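Local coordinates for protein putative branched-chain amino acid ABC transporter (Chromobacterium violaceum, PDB 4PYR) that binds glutathione and, as an LppC-type lipoprotein relative in the periplasmic binding protein clan, may act as an enzyme regulator, at residues I4-P9 against V21-V26; L102-E107 against E248-L253; I220-F225 against G277-L282. All blocks are in the same frame, centred on the assembly; numbering follows the deposited sequence.

Overall arrangement
From the N terminus, contact 1 closes a short loop, bringing helix 16-33 back against strand 2-8 in the parallel sheet of the first lobe, and is complete before contact 2 opens. Contact 2 starts at 102-107, where the chain leaves strand 99-101 of that sheet, and closes only when helix 245-265 returns to it. Contact 3 opens within this long loop, at 220-225, at the end of strand 218-220 of the second sheet, and closes after it at 277-282, so contacts 2 and 3 cross. A salt bridge from R249 to D221 couples these two, and Y251 packs on S24 and G25 of contact 1's helix, making helix 245-265 the shared element.

Contact 1: residues I4-P9 against V21-V26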
loop_
_atom_site.group_PDB
_atom_site.type_symbol
_atom_site.label_atom_id
_atom_site.label_comp_id
_atom_site.label_asym_id
_atom_site.label_seq_id
_atom_site.Cartn_x
_atom_site.Cartn_y
_atom_site.Cartn_z
ATOM N N ILE A 4 11.725 -19.589 4.220
ATOM C CA ILE A 4 11.448 -18.405 3.402
ATOM C C ILE A 4 12.745 -17.730 3.028
ATOM O O ILE A 4 13.521 -17.364 3.889
ATOM C CB ILE A 4 10.622 -17.369 4.204
ATOM C CG1 ILE A 4 9.310 -17.992 4.718
ATOM C CG2 ILE A 4 10.297 -16.116 3.366
ATOM C CD1 ILE A 4 8.529 -17.058 5.635
ATOM N N GLY A 5 12.985 -17.531 1.741
ATOM C CA GLY A 5 14.151 -16.767 1.342
ATOM C C GLY A 5 13.726 -15.333 1.298
ATOM O O GLY A 5 12.735 -15.000 0.674
ATOM N N VAL A 6 14.444 -14.488 2.039
ATOM C CA VAL A 6 14.138 -13.051 2.118
ATOM C C VAL A 6 15.220 -12.344 1.301
ATOM O O VAL A 6 16.342 -12.222 1.746
ATOM C CB VAL A 6 14.112 -12.569 3.566
ATOM C CG1 VAL A 6 13.619 -11.113 3.574
ATOM C CG2 VAL A 6 13.221 -13.435 4.435
ATOM N N ILE A 7 14.879 -11.973 0.070
ATOM C CA ILE A 7 15.829 -11.524 -0.929
ATOM C C ILE A 7 15.507 -10.077 -1.260
ATOM O O ILE A 7 14.629 -9.763 -2.065
ATOM C CB ILE A 7 15.702 -12.423 -2.196
ATOM C CG1 ILE A 7 15.928 -13.866 -1.750
ATOM C CG2 ILE A 7 16.741 -12.026 -3.205
ATOM C CD1 ILE A 7 15.914 -14.906 -2.836
ATOM N N LEU A 8 16.256 -9.185 -0.611
ATOM C CA LEU A 8 15.996 -7.748 -0.663
ATOM C C LEU A 8 17.317 -7.023 -0.874
ATOM O O LEU A 8 18.376 -7.566 -0.634
ATOM C CB LEU A 8 15.318 -7.280 0.599
ATOM C CG LEU A 8 13.934 -7.885 0.867
ATOM C CD1 LEU A 8 13.390 -7.512 2.238
ATOM C CD2 LEU A 8 12.925 -7.516 -0.222
ATOM N N PRO A 9 17.252 -5.770 -1.367
ATOM C CA PRO A 9 18.469 -4.988 -1.593
ATOM C C PRO A 9 19.309 -4.765 -0.340
ATOM O O PRO A 9 18.740 -4.656 0.744
ATOM C CB PRO A 9 17.928 -3.650 -2.131
ATOM C CG PRO A 9 16.582 -3.963 -2.686
ATOM C CD PRO A 9 16.044 -5.065 -1.839
ATOM N N VAL A 21 13.897 -1.873 6.758
ATOM C CA VAL A 21 12.640 -1.773 7.504
ATOM C C VAL A 21 11.688 -2.924 7.190
ATOM O O VAL A 21 11.129 -3.536 8.108
ATOM C CB VAL A 21 12.003 -0.353 7.322
ATOM C CG1 VAL A 21 10.722 -0.266 8.115
ATOM C CG2 VAL A 21 12.977 0.764 7.783
ATOM N N VAL A 22 11.575 -3.245 5.910
ATOM C CA VAL A 22 10.797 -4.409 5.534
ATOM C C VAL A 22 11.338 -5.660 6.220
ATOM O O VAL A 22 10.546 -6.450 6.796
ATOM C CB VAL A 22 10.798 -4.583 4.030
ATOM C CG1 VAL A 22 10.132 -5.890 3.632
ATOM C CG2 VAL A 22 10.100 -3.422 3.303
ATOM N N ARG A 23 12.651 -5.854 6.168
ATOM C CA ARG A 23 13.267 -7.001 6.838
ATOM C C ARG A 23 12.900 -7.057 8.316
ATOM O O ARG A 23 12.648 -8.136 8.863
ATOM C CB ARG A 23 14.799 -6.989 6.703
ATOM C CG ARG A 23 15.333 -7.483 5.393
ATOM C CD ARG A 23 16.816 -7.746 5.461
ATOM N NE ARG A 23 17.389 -7.917 4.155
ATOM C CZ ARG A 23 17.365 -9.072 3.486
ATOM N NH1 ARG A 23 16.809 -10.157 4.032
ATOM N NH2 ARG A 23 17.909 -9.150 2.299
ATOM N N SER A 24 12.877 -5.901 8.971
ATOM C CA SER A 24 12.632 -5.877 10.410
ATOM C C SER A 24 11.191 -6.318 10.691
ATOM O O SER A 24 10.912 -6.907 11.727
ATOM C CB SER A 24 12.942 -4.492 11.013
ATOM O OG SER A 24 11.991 -3.496 10.651
ATOM N N GLY A 25 10.275 -6.055 9.765
ATOM C CA GLY A 25 8.907 -6.505 9.910
ATOM C C GLY A 25 8.780 -8.005 9.681
ATOM O O GLY A 25 8.054 -8.684 10.409
ATOM N N VAL A 26 9.442 -8.503 8.637
ATOM C CA VAL A 26 9.481 -9.937 8.375
ATOM C C VAL A 26 9.995 -10.678 9.580
ATOM O O VAL A 26 9.379 -11.698 10.010
ATOM C CB VAL A 26 10.363 -10.298 7.146
ATOM C CG1 VAL A 26 10.465 -11.813 6.962
ATOM C CG2 VAL A 26 9.839 -9.645 5.880
#
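R23 reaches from helix 21-26 across L8 to the backbone of strand 4-8. Its NH1 donates to the carbonyl O of V6 over 3.1 Å with an N-H...O angle of 152°; the donor stands well above the carbonyl plane. NH2 adds only weak bonds to V6 O and L8 O. The CB of L8 covers one face of the guanidinium, while L8 CD1 lies 3.7 Å from R23 CG, so the aliphatic stem is used as well as the charged end. With CG anti to the carbonyl carbon (chi1 -80°) and the chain extended to NE, the arginine is long enough to span the roughly 10 Å between the axes. On the same strand face, V6 CG2 meets V26 CG1 tip to tip at 4.1 Å, and the L8 and V22 side chains cross at about a right angle, with L8 CD1 3.9 Å from V22 CG1. Helix and strand run nearly antiparallel, at 167°, as the first half of the beta-alpha-beta unit formed by strand 2-8, helix 16-33 and strand 36-42. Branched V6 and V26 suit this close helix-on-sheet layer, whereas I7, pointing away, packs on V41 and V63. Farther out, V41 O is the strongest partner of R23 NH2, with D42 a long, weak ion pair; the guanidinium thereby joins both strands of the unit. V26 also rests on L38 and I64.

Contact 2: residues L102-E107 against E248-L253. With GSH (glutathione), chain B.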
loop_
_atom_site.group_PDB
_atom_site.type_symbol
_atom_site.label_atom_id
_atom_site.label_comp_id
_atom_site.label_asym_id
_atom_site.label_seq_id
_atom_site.Cartn_x
_atom_site.Cartn_y
_atom_site.Cartn_z
ATOM N N LEU A 102 2.846 -7.994 -3.452
ATOM C CA LEU A 102 2.175 -7.230 -2.387
ATOM C C LEU A 102 2.899 -5.897 -2.322
ATOM O O LEU A 102 4.086 -5.887 -2.176
ATOM C CB LEU A 102 2.296 -7.910 -1.032
ATOM C CG LEU A 102 1.703 -7.130 0.161
ATOM C CD1 LEU A 102 0.195 -6.912 0.048
ATOM C CD2 LEU A 102 2.002 -7.818 1.468
ATOM N N SER A 103 2.150 -4.822 -2.430
ATOM C CA SER A 103 2.752 -3.482 -2.450
ATOM C C SER A 103 1.777 -2.462 -1.876
ATOM O O SER A 103 0.644 -2.791 -1.526
ATOM C CB SER A 103 3.148 -3.103 -3.900
ATOM O OG SER A 103 2.014 -2.767 -4.671
ATOM N N LEU A 104 2.228 -1.217 -1.793
ATOM C CA LEU A 104 1.399 -0.143 -1.272
ATOM C C LEU A 104 0.878 0.749 -2.395
ATOM O O LEU A 104 0.682 1.938 -2.197
ATOM C CB LEU A 104 2.225 0.672 -0.252
ATOM C CG LEU A 104 2.812 -0.194 0.853
ATOM C CD1 LEU A 104 3.614 0.681 1.797
ATOM C CD2 LEU A 104 1.736 -0.998 1.594
ATOM N N ILE A 105 0.579 0.172 -3.549
ATOM C CA ILE A 105 0.193 0.991 -4.731
ATOM C C ILE A 105 -0.929 1.958 -4.436
ATOM O O ILE A 105 -2.033 1.587 -4.006
ATOM C CB ILE A 105 -0.248 0.147 -5.953
ATOM C CG1 ILE A 105 -1.251 -0.950 -5.586
ATOM C CG2 ILE A 105 0.957 -0.427 -6.646
ATOM C CD1 ILE A 105 -1.932 -1.515 -6.820
ATOM N N VAL A 106 -0.671 3.220 -4.721
ATOM C CA VAL A 106 -1.576 4.264 -4.324
ATOM C C VAL A 106 -2.913 4.252 -5.014
ATOM O O VAL A 106 -3.916 4.657 -4.408
ATOM C CB VAL A 106 -0.893 5.613 -4.475
ATOM C CG1 VAL A 106 0.373 5.591 -3.622
ATOM C CG2 VAL A 106 -0.624 5.936 -5.960
ATOM N N GLU A 107 -2.948 3.783 -6.266
ATOM C CA GLU A 107 -4.191 3.756 -7.005
ATOM C C GLU A 107 -5.223 2.916 -6.275
ATOM O O GLU A 107 -6.425 3.201 -6.334
ATOM C CB GLU A 107 -3.964 3.194 -8.409
ATOM C CG GLU A 107 -3.417 4.210 -9.411
ATOM C CD GLU A 107 -1.917 4.311 -9.431
ATOM O OE1 GLU A 107 -1.230 3.685 -8.591
ATOM O OE2 GLU A 107 -1.391 5.062 -10.287
ATOM N N GLU A 248 6.961 3.156 8.731
ATOM C CA GLU A 248 6.225 2.167 9.491
ATOM C C GLU A 248 5.290 1.362 8.583
ATOM O O GLU A 248 5.059 0.191 8.858
ATOM C CB GLU A 248 5.444 2.827 10.608
ATOM C CG GLU A 248 4.789 1.798 11.493
ATOM C CD GLU A 248 4.498 2.268 12.901
ATOM O OE1 GLU A 248 4.628 3.473 13.185
ATOM O OE2 GLU A 248 4.148 1.398 13.730
ATOM N N ARG A 249 4.778 1.963 7.501
ATOM C CA ARG A 249 4.002 1.183 6.537
ATOM C C ARG A 249 4.876 0.063 5.985
ATOM O O ARG A 249 4.340 -0.995 5.693
ATOM C CB ARG A 249 3.370 2.019 5.398
ATOM C CG ARG A 249 2.155 2.844 5.855
ATOM C CD ARG A 249 1.408 3.593 4.752
ATOM N NE ARG A 249 0.546 4.527 5.436
ATOM C CZ ARG A 249 0.880 5.793 5.679
ATOM N NH1 ARG A 249 2.008 6.306 5.184
ATOM N NH2 ARG A 249 0.060 6.560 6.375
ATOM N N LEU A 250 6.180 0.304 5.830
ATOM C CA LEU A 250 7.079 -0.731 5.286
ATOM C C LEU A 250 7.333 -1.832 6.291
ATOM O O LEU A 250 7.493 -2.981 5.934
ATOM C CB LEU A 250 8.413 -0.168 4.810
ATOM C CG LEU A 250 8.337 0.872 3.696
ATOM C CD1 LEU A 250 9.673 1.569 3.521
ATOM C CD2 LEU A 250 7.887 0.194 2.397
ATOM N N TYR A 251 7.366 -1.502 7.575
ATOM C CA TYR A 251 7.468 -2.510 8.635
ATOM C C TYR A 251 6.241 -3.427 8.612
ATOM O O TYR A 251 6.375 -4.682 8.642
ATOM C CB TYR A 251 7.579 -1.780 9.984
ATOM C CG TYR A 251 7.624 -2.660 11.213
ATOM C CD1 TYR A 251 8.827 -3.236 11.652
ATOM C CD2 TYR A 251 6.477 -2.902 11.966
ATOM C CE1 TYR A 251 8.881 -4.009 12.818
ATOM C CE2 TYR A 251 6.502 -3.700 13.120
ATOM C CZ TYR A 251 7.696 -4.238 13.557
ATOM O OH TYR A 251 7.751 -5.006 14.702
ATOM N N ALA A 252 5.066 -2.823 8.493
ATOM C CA ALA A 252 3.819 -3.561 8.450
ATOM C C ALA A 252 3.789 -4.387 7.176
ATOM O O ALA A 252 3.280 -5.503 7.191
ATOM C CB ALA A 252 2.615 -2.631 8.535
ATOM N N LEU A 253 4.331 -3.853 6.092
ATOM C CA LEU A 253 4.399 -4.603 4.830
ATOM C C LEU A 253 5.208 -5.865 5.053
ATOM O O LEU A 253 4.854 -6.943 4.531
ATOM C CB LEU A 253 5.022 -3.704 3.737
ATOM C CG LEU A 253 5.146 -4.360 2.361
ATOM C CD1 LEU A 253 3.784 -4.605 1.776
ATOM C CD2 LEU A 253 5.988 -3.456 1.463
HETATM N N1 GSH B . 2.945 1.566 -11.936
HETATM C CA1 GSH B . 3.210 2.860 -11.344
HETATM C C1 GSH B . 2.821 3.999 -12.264
HETATM O O11 GSH B . 1.650 4.079 -12.726
HETATM O O12 GSH B . 3.679 4.878 -12.515
HETATM C CB1 GSH B . 4.691 2.980 -10.961
HETATM C CG1 GSH B . 5.177 1.877 -10.023
HETATM C CD1 GSH B . 4.479 1.955 -8.699
HETATM O OE1 GSH B . 3.545 2.732 -8.562
HETATM N N2 GSH B . 4.978 1.135 -7.747
HETATM C CA2 GSH B . 4.486 1.020 -6.368
HETATM C C2 GSH B . 5.477 1.640 -5.430
HETATM O O2 GSH B . 6.036 2.584 -5.999
HETATM C CB2 GSH B . 4.233 -0.440 -6.042
HETATM S SG2 GSH B . 3.918 -1.358 -7.541
HETATM N N3 GSH B . 5.762 1.251 -4.131
HETATM C CA3 GSH B . 5.106 0.273 -3.213
HETATM C C3 GSH B . 6.023 -0.684 -2.446
HETATM O O31 GSH B . 5.695 -1.107 -1.291
HETATM O O32 GSH B . 7.095 -1.033 -2.980
#
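L102 and L253 lie alongside each other, pointing in opposite senses, where the chain leaves the parallel sheet of the first lobe, in a two-lobed fold of the periplasmic binding protein clan, and helix 245-265 covers this exit. The contact between the two segments is apolar. L253 puts CD1 3.6 Å from L102 CG and 4.2 Å from L104 CD2, so one methyl serves two neighbours. L104 has CG anti to its carbonyl carbon (chi1 -55°), which sends CD1 onto the helix, 3.8 Å from R249 CB and 4.3 Å from L250 CD2. Leucine suits these places because its forked end can touch several partners at once.

Polar groups lie around this patch. R249 lends only its stem to L104; its guanidinium turns away to a salt bridge with D221. E107, at the start of the helix that follows, forms a salt bridge with R137, whose NH2 is hydrogen-bonded to glutathione. S103 OG takes a weak bond from I105 N.

The remaining contacts are with the bound tripeptide, whose pocket includes S103, L104, I105 and L253. S103 OG lies 3.5 Å from glutathione CB2. The second methyl of L253, CD2, stands 3.6 Å from glutathione O31, a carboxylate oxygen.

Contact 3: residues I220-F225 against G277-L282; sequences IDMPWF and GVTGDL
At chi1 -174° the CG of W224 lies opposite its own N, and the indole runs alongside V278 with CE3 3.8 Å from V278 CB. M222, a selenomethionine, starts with CG beside its backbone N (chi1 -61°) and then runs extended, side by side with T279, until CE is 3.7 Å from T279 CG2; an unbranched, flexible chain can run flush along the threonine. Between the two lies the one hydrogen bond across the segments: W224 N gives to V278 O at 3.0 Å, in the carbonyl plane, with an N-H...O angle of 140°. P223 sets its CD 3.3 Å from the same oxygen and 3.5 Å from G280 N. Proline is at home in the first turn of helix 223-226, just after the N-cap M222, where the lack of an N-H costs nothing.

Polar ends are held by the surroundings: W224 NE1 bonds E248, and T279 OG1 and V278 N both bond D256. G280 has backbone angles at which a side chain would be jammed against the carbonyl O of T279, which calls for glycine. G280 N bonds G277 O, and G277 N returns a weak bond to G280 O, so V278 and T279 form the type I turn of a two-residue beta hairpin, its tip set against the start of a short helix.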
loop_
_atom_site.group_PDB
_atom_site.type_symbol
_atom_site.label_atom_id
_atom_site.label_comp_id
_atom_site.label_asym_id
_atom_site.label_seq_id
_atom_site.Cartn_x
_atom_site.Cartn_y
_atom_site.Cartn_z
ATOM N N ILE A 220 -8.620 6.555 4.733
ATOM C CA ILE A 220 -8.376 5.120 4.805
ATOM C C ILE A 220 -6.899 4.884 4.967
ATOM O O ILE A 220 -6.063 5.615 4.427
ATOM C CB ILE A 220 -8.955 4.359 3.571
ATOM C CG1 ILE A 220 -8.424 4.924 2.263
ATOM C CG2 ILE A 220 -10.487 4.453 3.569
ATOM C CD1 ILE A 220 -8.851 4.108 1.057
ATOM N N ASP A 221 -6.569 3.873 5.759
ATOM C CA ASP A 221 -5.194 3.500 5.986
ATOM C C ASP A 221 -5.166 2.090 6.580
ATOM O O ASP A 221 -6.205 1.488 6.799
ATOM C CB ASP A 221 -4.503 4.511 6.946
ATOM C CG ASP A 221 -2.998 4.637 6.729
ATOM O OD1 ASP A 221 -2.368 3.797 6.092
ATOM O OD2 ASP A 221 -2.415 5.652 7.218
HETATM N N MSE A 222 -3.983 1.601 6.851
HETATM C CA MSE A 222 -3.773 0.297 7.409
HETATM C C MSE A 222 -4.413 0.046 8.747
HETATM O O MSE A 222 -4.380 0.897 9.622
HETATM C CB MSE A 222 -2.296 0.093 7.660
HETATM C CG MSE A 222 -1.489 0.189 6.388
HETATM SE SE MSE A 222 0.316 -0.394 6.868
HETATM C CE MSE A 222 0.891 -0.436 4.968
ATOM N N PRO A 223 -4.958 -1.163 8.961
ATOM C CA PRO A 223 -5.320 -1.616 10.327
ATOM C C PRO A 223 -4.200 -1.395 11.332
ATOM O O PRO A 223 -4.472 -1.062 12.514
ATOM C CB PRO A 223 -5.584 -3.120 10.133
ATOM C CG PRO A 223 -6.059 -3.181 8.740
ATOM C CD PRO A 223 -5.221 -2.204 7.950
ATOM N N TRP A 224 -2.960 -1.516 10.865
ATOM C CA TRP A 224 -1.806 -1.329 11.723
ATOM C C TRP A 224 -1.872 0.009 12.508
ATOM O O TRP A 224 -1.432 0.069 13.680
ATOM C CB TRP A 224 -0.534 -1.393 10.882
ATOM C CG TRP A 224 0.723 -1.341 11.693
ATOM C CD1 TRP A 224 1.654 -0.339 11.713
ATOM C CD2 TRP A 224 1.214 -2.365 12.557
ATOM N NE1 TRP A 224 2.689 -0.675 12.558
ATOM C CE2 TRP A 224 2.445 -1.919 13.080
ATOM C CE3 TRP A 224 0.726 -3.599 12.959
ATOM C CZ2 TRP A 224 3.170 -2.660 13.995
ATOM C CZ3 TRP A 224 1.466 -4.337 13.855
ATOM C CH2 TRP A 224 2.660 -3.875 14.346
ATOM N N PHE A 225 -2.385 1.053 11.853
ATOM C CA PHE A 225 -2.571 2.363 12.491
ATOM C C PHE A 225 -3.979 2.564 13.056
ATOM O O PHE A 225 -4.161 3.187 14.119
ATOM C CB PHE A 225 -2.295 3.496 11.470
ATOM C CG PHE A 225 -0.916 3.441 10.848
ATOM C CD1 PHE A 225 0.214 3.504 11.599
ATOM C CD2 PHE A 225 -0.785 3.327 9.487
ATOM C CE1 PHE A 225 1.467 3.468 11.009
ATOM C CE2 PHE A 225 0.456 3.245 8.891
ATOM C CZ PHE A 225 1.582 3.337 9.646
ATOM N N GLY A 277 -4.706 -8.904 6.908
ATOM C CA GLY A 277 -3.399 -8.333 6.930
ATOM C C GLY A 277 -3.364 -7.144 7.888
ATOM O O GLY A 277 -4.365 -6.437 8.054
ATOM N N VAL A 278 -2.218 -6.948 8.502
ATOM C CA VAL A 278 -2.013 -5.682 9.227
ATOM C C VAL A 278 -1.995 -4.497 8.261
ATOM O O VAL A 278 -2.240 -3.369 8.685
ATOM C CB VAL A 278 -0.781 -5.661 10.143
ATOM C CG1 VAL A 278 -0.857 -6.739 11.175
ATOM C CG2 VAL A 278 0.536 -5.715 9.355
ATOM N N THR A 279 -1.776 -4.759 6.952
ATOM C CA THR A 279 -1.750 -3.703 5.951
ATOM C C THR A 279 -3.104 -3.566 5.276
ATOM O O THR A 279 -3.296 -2.644 4.462
ATOM C CB THR A 279 -0.699 -3.955 4.843
ATOM O OG1 THR A 279 -1.108 -5.098 4.049
ATOM C CG2 THR A 279 0.662 -4.112 5.400
ATOM N N GLY A 280 -4.042 -4.452 5.611
ATOM C CA GLY A 280 -5.386 -4.453 5.047
ATOM C C GLY A 280 -5.826 -5.879 4.800
ATOM O O GLY A 280 -5.030 -6.803 4.962
ATOM N N ASP A 281 -7.100 -6.053 4.501
ATOM C CA ASP A 281 -7.600 -7.383 4.140
ATOM C C ASP A 281 -7.094 -7.671 2.736
ATOM O O ASP A 281 -7.255 -6.848 1.844
ATOM C CB ASP A 281 -9.126 -7.450 4.205
ATOM C CG ASP A 281 -9.656 -7.740 5.606
ATOM O OD1 ASP A 281 -8.900 -8.086 6.532
ATOM O OD2 ASP A 281 -10.882 -7.621 5.742
ATOM N N LEU A 282 -6.435 -8.811 2.562
ATOM C CA LEU A 282 -5.747 -9.141 1.340
ATOM C C LEU A 282 -6.412 -10.310 0.615
ATOM O O LEU A 282 -6.825 -11.283 1.217
ATOM C CB LEU A 282 -4.321 -9.558 1.647
ATOM C CG LEU A 282 -3.557 -8.589 2.540
ATOM C CD1 LEU A 282 -2.143 -9.049 2.716
ATOM C CD2 LEU A 282 -3.549 -7.231 1.897
#